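PDB 6GSZ: alpha-L-rhamnosidase from Aspergillus terreus, which probably hydrolyses terminal non-reducing alpha-L-rhamnose residues in alpha-L-rhamnosides and carries N-linked glycans. Local coordinates for residues Thr480-Tyr485 and Pro535-Glu540; Leu227-Leu232 and Ser249-Ser254. All coordinates share one frame; numbering follows the deposited sequence. Where two conformers were deposited one is given.

Contact 1 of 2, residues Thr480-Tyr485 and Pro535-Glu540; sequences TANFIY and PWQLYE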
ATOM      1  N   THR A 480      -9.639  -0.315   5.938  1.00 10.20           N
ATOM      2  CA  THR A 480     -10.093   0.291   4.709  1.00 10.28           C
ATOM      3  C   THR A 480      -9.255  -0.222   3.505  1.00 10.42           C
ATOM      4  O   THR A 480      -9.775  -0.647   2.460  1.00 11.21           O
ATOM      5  CB  THR A 480     -10.056   1.826   4.811  1.00 11.35           C
ATOM      6  OG1 THR A 480     -10.862   2.258   5.914  1.00 10.98           O
ATOM      7  CG2 THR A 480     -10.539   2.463   3.519  1.00 11.98           C
ATOM      8  N   ALA A 481      -7.929  -0.132   3.647  1.00  9.66           N
ATOM      9  CA  ALA A 481      -7.026  -0.408   2.543  1.00 10.38           C
ATOM     10  C   ALA A 481      -7.229  -1.817   1.984  1.00  9.91           C
ATOM     11  O   ALA A 481      -7.256  -2.023   0.780  1.00 10.68           O
ATOM     12  CB  ALA A 481      -5.600  -0.302   3.030  1.00 10.47           C
ATOM     13  N   ASN A 482      -7.376  -2.816   2.892  1.00  9.24           N
ATOM     14  CA  ASN A 482      -7.404  -4.189   2.523  1.00  9.66           C
ATOM     15  C   ASN A 482      -8.716  -4.593   1.810  1.00 11.12           C
ATOM     16  O   ASN A 482      -8.790  -5.689   1.224  1.00 11.69           O
ATOM     17  CB  ASN A 482      -7.289  -5.095   3.753  1.00 10.05           C
ATOM     18  CG  ASN A 482      -6.011  -4.973   4.543  1.00  9.30           C
ATOM     19  OD1 ASN A 482      -5.061  -4.276   4.100  1.00 10.08           O
ATOM     20  ND2 ASN A 482      -5.878  -5.729   5.633  1.00 10.12           N
ATOM     21  N   PHE A 483      -9.715  -3.712   1.857  1.00  9.94           N
ATOM     22  CA  PHE A 483     -10.918  -3.894   1.084  1.00 10.41           C
ATOM     23  C   PHE A 483     -10.734  -3.328  -0.333  1.00 10.00           C
ATOM     24  O   PHE A 483     -11.197  -3.907  -1.344  1.00 10.89           O
ATOM     25  CB  PHE A 483     -12.075  -3.179   1.787  1.00 10.85           C
ATOM     26  CG  PHE A 483     -13.432  -3.364   1.162  1.00 11.35           C
ATOM     27  CD1 PHE A 483     -13.874  -2.546   0.139  1.00 13.20           C
ATOM     28  CD2 PHE A 483     -14.311  -4.332   1.642  1.00 12.95           C
ATOM     29  CE1 PHE A 483     -15.150  -2.688  -0.406  1.00 13.90           C
ATOM     30  CE2 PHE A 483     -15.607  -4.440   1.136  1.00 15.52           C
ATOM     31  CZ  PHE A 483     -16.019  -3.628   0.103  1.00 13.23           C
ATOM     32  N   ILE A 484     -10.069  -2.168  -0.439  1.00 10.24           N
ATOM     33  CA  ILE A 484      -9.989  -1.490  -1.753  1.00 10.05           C
ATOM     34  C   ILE A 484      -9.049  -2.224  -2.720  1.00  9.91           C
ATOM     35  O   ILE A 484      -9.371  -2.346  -3.897  1.00 10.35           O
ATOM     36  CB  ILE A 484      -9.610  -0.011  -1.579  1.00 11.03           C
ATOM     37  CG1 ILE A 484     -10.615   0.714  -0.670  1.00 12.63           C
ATOM     38  CG2 ILE A 484      -9.457   0.678  -2.927  1.00 11.31           C
ATOM     39  CD1 ILE A 484     -10.280   2.142  -0.432  1.00 12.92           C
ATOM     40  N   TYR A 485      -7.903  -2.693  -2.189  1.00 10.36           N
ATOM     41  CA  TYR A 485      -6.933  -3.423  -2.994  1.00 10.15           C
ATOM     42  C   TYR A 485      -6.465  -4.654  -2.224  1.00 10.90           C
ATOM     43  O   TYR A 485      -6.527  -4.687  -1.001  1.00 10.82           O
ATOM     44  CB  TYR A 485      -5.689  -2.569  -3.274  1.00 10.41           C
ATOM     45  CG  TYR A 485      -5.794  -1.511  -4.359  1.00 10.57           C
ATOM     46  CD1 TYR A 485      -5.561  -1.839  -5.690  1.00 10.98           C
ATOM     47  CD2 TYR A 485      -6.137  -0.197  -4.075  1.00 11.21           C
ATOM     48  CE1 TYR A 485      -5.641  -0.881  -6.695  1.00 11.07           C
ATOM     49  CE2 TYR A 485      -6.222   0.761  -5.069  1.00 11.32           C
ATOM     50  CZ  TYR A 485      -5.986   0.418  -6.390  1.00 11.59           C
ATOM     51  OH  TYR A 485      -6.067   1.359  -7.397  1.00 14.36           O
ATOM     52  N   PRO A 535      -0.987  -6.976  11.545  1.00  9.51           N
ATOM     53  CA  PRO A 535      -1.171  -8.435  11.452  1.00  9.64           C
ATOM     54  C   PRO A 535      -2.597  -8.921  11.762  1.00 10.60           C
ATOM     55  O   PRO A 535      -3.122  -9.778  11.015  1.00 10.82           O
ATOM     56  CB  PRO A 535      -0.135  -8.996  12.431  1.00 10.05           C
ATOM     57  CG  PRO A 535       0.971  -7.961  12.367  1.00  9.36           C
ATOM     58  CD  PRO A 535       0.212  -6.651  12.345  1.00  9.46           C
ATOM     59  N   TRP A 536      -3.200  -8.383  12.826  1.00  9.42           N
ATOM     60  CA  TRP A 536      -4.545  -8.860  13.177  1.00 10.14           C
ATOM     61  C   TRP A 536      -5.506  -8.590  12.005  1.00 10.52           C
ATOM     62  O   TRP A 536      -6.286  -9.456  11.593  1.00 11.48           O
ATOM     63  CB  TRP A 536      -5.029  -8.154  14.442  1.00 12.40           C
ATOM     64  CG  TRP A 536      -6.429  -8.505  14.875  1.00 13.83           C
ATOM     65  CD1 TRP A 536      -6.816  -9.536  15.659  1.00 17.02           C
ATOM     66  CD2 TRP A 536      -7.610  -7.782  14.539  1.00 14.21           C
ATOM     67  NE1 TRP A 536      -8.167  -9.502  15.853  1.00 18.24           N
ATOM     68  CE2 TRP A 536      -8.697  -8.464  15.135  1.00 16.17           C
ATOM     69  CE3 TRP A 536      -7.856  -6.689  13.716  1.00 17.31           C
ATOM     70  CZ2 TRP A 536     -10.009  -8.032  14.954  1.00 21.65           C
ATOM     71  CZ3 TRP A 536      -9.150  -6.261  13.528  1.00 19.79           C
ATOM     72  CH2 TRP A 536     -10.209  -6.926  14.148  1.00 21.68           C
ATOM     73  N   GLN A 537      -5.473  -7.366  11.476  1.00 10.16           N
ATOM     74  CA  GLN A 537      -6.324  -6.980  10.356  1.00  9.91           C
ATOM     75  C   GLN A 537      -5.996  -7.786   9.086  1.00 10.24           C
ATOM     76  O   GLN A 537      -6.879  -8.051   8.237  1.00 11.53           O
ATOM     77  CB  GLN A 537      -6.350  -5.481  10.127  1.00 11.22           C
ATOM     78  CG  GLN A 537      -7.270  -5.040   9.002  1.00 10.36           C
ATOM     79  CD  GLN A 537      -8.727  -5.369   9.271  1.00 10.81           C
ATOM     80  OE1 GLN A 537      -9.290  -4.858  10.221  1.00 12.50           O
ATOM     81  NE2 GLN A 537      -9.327  -6.152   8.374  1.00 12.71           N
ATOM     82  N   LEU A 538      -4.694  -8.024   8.855  1.00 10.35           N
ATOM     83  CA  LEU A 538      -4.307  -8.745   7.682  1.00 10.56           C
ATOM     84  C   LEU A 538      -4.957 -10.138   7.697  1.00  9.96           C
ATOM     85  O   LEU A 538      -5.341 -10.650   6.644  1.00 10.40           O
ATOM     86  CB  LEU A 538      -2.775  -8.794   7.608  1.00 11.99           C
ATOM     87  CG  LEU A 538      -2.181  -9.033   6.246  1.00 15.26           C
ATOM     88  CD1 LEU A 538      -2.536  -7.919   5.256  1.00 13.98           C
ATOM     89  CD2 LEU A 538      -0.681  -9.180   6.394  1.00 15.33           C
ATOM     90  N   TYR A 539      -4.958 -10.768   8.885  1.00 10.58           N
ATOM     91  CA  TYR A 539      -5.579 -12.087   9.021  1.00 10.23           C
ATOM     92  C   TYR A 539      -7.123 -12.024   8.851  1.00 10.25           C
ATOM     93  O   TYR A 539      -7.669 -12.832   8.097  1.00 11.82           O
ATOM     94  CB  TYR A 539      -5.192 -12.678  10.369  1.00 10.38           C
ATOM     95  CG  TYR A 539      -5.744 -14.060  10.579  1.00 11.06           C
ATOM     96  CD1 TYR A 539      -5.321 -15.092   9.773  1.00 11.63           C
ATOM     97  CD2 TYR A 539      -6.683 -14.357  11.544  1.00 13.29           C
ATOM     98  CE1 TYR A 539      -5.798 -16.389   9.897  1.00 13.93           C
ATOM     99  CE2 TYR A 539      -7.126 -15.658  11.736  1.00 14.69           C
ATOM    100  CZ  TYR A 539      -6.696 -16.683  10.901  1.00 14.61           C
ATOM    101  OH  TYR A 539      -7.164 -17.959  11.023  1.00 20.57           O
ATOM    102  N   GLU A 540      -7.746 -10.992   9.421  1.00 10.48           N
ATOM    103  CA  GLU A 540      -9.178 -10.799   9.225  1.00 10.44           C
ATOM    104  C   GLU A 540      -9.492 -10.717   7.721  1.00 11.22           C
ATOM    105  O   GLU A 540     -10.467 -11.310   7.217  1.00 12.10           O
ATOM    106  CB  GLU A 540      -9.668  -9.542   9.908  1.00 12.41           C
ATOM    107  CG  GLU A 540      -9.677  -9.657  11.424  1.00 15.79           C
ATOM    108  CD  GLU A 540     -10.600 -10.699  12.014  1.00 17.11           C
ATOM    109  OE1 GLU A 540     -11.826 -10.558  11.804  1.00 25.57           O
ATOM    110  OE2 GLU A 540     -10.057 -11.653  12.633  1.00 22.63           O
TER
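N482 lays its carboxamide against Q537 and L538 on helix 530-542, and the amide nitrogen does all the touching. Its CG stands anti to the backbone carbonyl carbon (chi1 -62°), which carries ND2 outward from the last turn of helix 471-484 to helix 530-542. There ND2 comes within 3.7 Å of CG of Q537 and lies 3.6 Å from the backbone O of the same residue, too long for a hydrogen bond here. On the L538 side, CD1 of the leucine approaches ND2 to 4.0 Å, and CA of L538 is equally near. Q537 has CG anti to its own backbone N and its chain bends at chi2 (63°); the two amide side chains slide past each other in opposite directions, with their planes 66° apart. The helices belong to the six-hairpin glycosidase domain, the helical domain of this family, and at the pair N482 and L538 their CA atoms are 7.5 Å apart. L491 of helix 488-503 also packs on both N482 and L538. The polar ends are anchored just beyond the two segments: OD1 of N482 bonds to T487, while ND2 of N482 and NE2 of Q537 both bond to OG of S541 on helix 530-542. The chemistry thus implies a polar link between the helices through one serine hydroxyl, the shared partner of both amide nitrogens, while ND2 itself meets the aliphatic part and backbone of Q537.

Contact 2 of 2, residues Leu227-Leu232 and Ser249-Ser254; sequences LGLLSL and SSWKSS
W251 reaches from the chain just ahead of strand 252-254 to L229 and S231 on strand 228-237, and its indole can be followed outward from the backbone. CB points toward the opposing strand, and CG, anti to the carbonyl carbon (chi1 -69°), sets the course of the ring. On the five-membered side NE1 is held by the carbonyl O of P246, a bond that helps to fix the rotation of the indole. The six-membered ring makes the contact: CZ3 lies 3.7 Å from CD2 of L229, and CH2 is 4.1 Å from the same methyl. S231 also brings its OG near CH2, but only loosely and in one of two conformers, so little rests on it; both partners meet the ring obliquely. This is the interior of a beta-sandwich: strand 228-237 belongs to a mixed sheet, whereas strand 252-254 is an outermost strand of the antiparallel sheet facing it. The CA atoms of L229 and W251 are accordingly 10.6 Å apart, a gap spanned by side chains alone. L229, its CG anti to the backbone N (chi1 172°), sends CD2 toward the indole, and the two side chains cross at about a right angle. F134 of strand 132-140 touches both of them, while I200 adds a further apolar neighbour to W251 and V202 one to L229. On the side of its own sheet, L229 is flanked by I151 of strand 144-154.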
ATOM      1  N   LEU A 227      26.625   4.547  -5.606  1.00 10.99           N
ATOM      2  CA  LEU A 227      25.673   3.839  -6.449  1.00 10.99           C
ATOM      3  C   LEU A 227      26.257   2.491  -6.885  1.00 11.56           C
ATOM      4  O   LEU A 227      27.405   2.400  -7.265  1.00 12.29           O
ATOM      5  CB  LEU A 227      25.343   4.659  -7.693  1.00 12.31           C
ATOM      6  CG  LEU A 227      24.759   6.036  -7.437  1.00 14.09           C
ATOM      7  CD1 LEU A 227      24.432   6.763  -8.727  1.00 15.73           C
ATOM      8  CD2 LEU A 227      23.555   5.969  -6.568  1.00 14.21           C
ATOM      9  N   GLY A 228      25.452   1.430  -6.786  1.00 11.73           N
ATOM     10  CA  GLY A 228      25.888   0.092  -7.094  1.00 11.74           C
ATOM     11  C   GLY A 228      24.863  -0.717  -7.867  1.00 10.85           C
ATOM     12  O   GLY A 228      23.662  -0.474  -7.729  1.00 10.98           O
ATOM     13  N   LEU A 229      25.346  -1.689  -8.636  1.00 10.24           N
ATOM     14  CA  LEU A 229      24.494  -2.549  -9.478  1.00 10.31           C
ATOM     15  C   LEU A 229      24.871  -4.012  -9.200  1.00 10.46           C
ATOM     16  O   LEU A 229      26.041  -4.376  -9.188  1.00 11.31           O
ATOM     17  CB  LEU A 229      24.801  -2.253 -10.954  1.00 11.90           C
ATOM     18  CG  LEU A 229      24.149  -3.187 -11.970  1.00 12.49           C
ATOM     19  CD1 LEU A 229      22.637  -3.089 -11.921  1.00 13.12           C
ATOM     20  CD2 LEU A 229      24.685  -2.945 -13.352  1.00 13.40           C
ATOM     21  N   LEU A 230      23.857  -4.867  -9.012  1.00  9.96           N
ATOM     22  CA  LEU A 230      24.053  -6.319  -9.021  1.00 11.03           C
ATOM     23  C   LEU A 230      23.164  -6.890 -10.124  1.00 11.12           C
ATOM     24  O   LEU A 230      21.932  -6.664 -10.096  1.00 11.49           O
ATOM     25  CB  LEU A 230      23.644  -6.894  -7.662  1.00 10.78           C
ATOM     26  CG  LEU A 230      23.757  -8.430  -7.543  1.00 11.93           C
ATOM     27  CD1 LEU A 230      25.225  -8.882  -7.671  1.00 12.53           C
ATOM     28  CD2 LEU A 230      23.147  -8.917  -6.234  1.00 12.64           C
ATOM     29  N   SER A 231      23.728  -7.720 -11.005  1.00 10.97           N
ATOM     30  CA  SER A 231      23.002  -8.210 -12.184  0.50 11.18           C
ATOM     31  C   SER A 231      23.522  -9.608 -12.541  1.00 12.31           C
ATOM     32  O   SER A 231      24.726  -9.800 -12.571  1.00 14.00           O
ATOM     33  CB  SER A 231      23.162  -7.223 -13.327  0.50 12.93           C
ATOM     34  OG  SER A 231      22.433  -7.588 -14.497  0.50 14.29           O
ATOM     35  N   LEU A 232      22.632 -10.525 -12.882  1.00 11.42           N
ATOM     36  CA  LEU A 232      23.019 -11.778 -13.487  1.00 10.82           C
ATOM     37  C   LEU A 232      22.041 -12.074 -14.622  1.00 11.42           C
ATOM     38  O   LEU A 232      20.823 -12.194 -14.369  1.00 11.72           O
ATOM     39  CB  LEU A 232      23.003 -12.912 -12.455  1.00 10.54           C
ATOM     40  CG  LEU A 232      23.441 -14.278 -13.000  1.00 11.74           C
ATOM     41  CD1 LEU A 232      24.913 -14.223 -13.421  1.00 13.48           C
ATOM     42  CD2 LEU A 232      23.131 -15.395 -11.985  1.00 13.52           C
ATOM     43  N   SER A 249      33.868  -6.513 -12.739  1.00 14.56           N
ATOM     44  CA  SER A 249      34.798  -5.419 -13.040  0.50 15.29           C
ATOM     45  C   SER A 249      35.112  -5.329 -14.533  1.00 15.30           C
ATOM     46  O   SER A 249      35.940  -4.494 -14.960  1.00 17.61           O
ATOM     47  CB  SER A 249      36.084  -5.617 -12.290  0.50 17.49           C
ATOM     48  OG  SER A 249      36.895  -6.570 -12.966  0.50 19.75           O
ATOM     49  N   SER A 250      34.532  -6.209 -15.370  1.00 14.86           N
ATOM     50  CA  SER A 250      34.622  -6.110 -16.839  1.00 15.40           C
ATOM     51  C   SER A 250      33.663  -5.075 -17.459  1.00 15.52           C
ATOM     52  O   SER A 250      33.777  -4.776 -18.654  1.00 17.76           O
ATOM     53  CB  SER A 250      34.481  -7.438 -17.551  1.00 18.81           C
ATOM     54  OG  SER A 250      33.133  -7.902 -17.472  1.00 17.58           O
ATOM     55  N   TRP A 251      32.692  -4.580 -16.680  1.00 13.01           N
ATOM     56  CA  TRP A 251      31.765  -3.595 -17.184  1.00 12.75           C
ATOM     57  C   TRP A 251      32.447  -2.230 -17.267  1.00 12.41           C
ATOM     58  O   TRP A 251      33.453  -1.995 -16.611  1.00 14.11           O
ATOM     59  CB  TRP A 251      30.526  -3.591 -16.275  1.00 12.28           C
ATOM     60  CG  TRP A 251      29.635  -4.790 -16.308  1.00 12.93           C
ATOM     61  CD1 TRP A 251      29.985  -6.112 -16.226  1.00 11.87           C
ATOM     62  CD2 TRP A 251      28.216  -4.734 -16.414  1.00 12.32           C
ATOM     63  NE1 TRP A 251      28.865  -6.895 -16.233  1.00 12.41           N
ATOM     64  CE2 TRP A 251      27.778  -6.073 -16.374  1.00 12.48           C
ATOM     65  CE3 TRP A 251      27.272  -3.707 -16.585  1.00 12.92           C
ATOM     66  CZ2 TRP A 251      26.424  -6.395 -16.422  1.00 11.21           C
ATOM     67  CZ3 TRP A 251      25.932  -4.043 -16.617  1.00 12.65           C
ATOM     68  CH2 TRP A 251      25.531  -5.376 -16.591  1.00 13.17           C
ATOM     69  N   LYS A 252      31.821  -1.359 -18.032  1.00 12.19           N
ATOM     70  CA  LYS A 252      32.235   0.043 -18.119  1.00 12.51           C
ATOM     71  C   LYS A 252      31.117   0.947 -17.634  1.00 11.82           C
ATOM     72  O   LYS A 252      29.953   0.527 -17.532  1.00 12.11           O
ATOM     73  CB  LYS A 252      32.613   0.430 -19.541  1.00 15.00           C
ATOM     74  CG  LYS A 252      33.817  -0.337 -20.095  1.00 17.07           C
ATOM     75  CD  LYS A 252      34.359   0.324 -21.354  1.00 25.73           C
ATOM     76  CE  LYS A 252      35.379  -0.482 -22.098  1.00 33.49           C
ATOM     77  NZ  LYS A 252      35.898   0.374 -23.183  1.00 44.89           N
ATOM     78  N   SER A 253      31.454   2.174 -17.275  1.00 11.39           N
ATOM     79  CA  SER A 253      30.511   3.102 -16.661  1.00 12.08           C
ATOM     80  C   SER A 253      30.730   4.532 -17.152  1.00 11.73           C
ATOM     81  O   SER A 253      31.818   4.928 -17.621  1.00 12.50           O
ATOM     82  CB  SER A 253      30.627   3.064 -15.139  1.00 13.28           C
ATOM     83  OG  SER A 253      31.921   3.473 -14.728  1.00 13.31           O
ATOM     84  N   SER A 254      29.706   5.348 -17.057  1.00 11.91           N
ATOM     85  CA  SER A 254      29.760   6.779 -17.454  1.00 12.64           C
ATOM     86  C   SER A 254      28.568   7.499 -16.854  1.00 11.82           C
ATOM     87  O   SER A 254      27.503   6.896 -16.674  1.00 14.28           O
ATOM     88  CB  SER A 254      29.667   6.889 -18.954  1.00 15.73           C
ATOM     89  OG  SER A 254      29.709   8.226 -19.385  1.00 17.63           O
TER

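Contact 2 comes first along the chain and is complete before contact 1 begins, so the two stand in series. Their centres are 40 Å apart and their nearest atoms about 27 Å, and they share neither a sheet nor a helix. Contact 2 lies in the alpha-L-rhamnosidase N-terminal domain, its centre about 31 Å from that of the chain, and joins two beta-sheets. Contact 1 lies in the six-hairpin glycosidase domain, its centre only about 11 Å from that of the chain, and joins two helices. The pair is consistent with a multidomain enzyme in which a beta domain and a helical domain each pack their own interior.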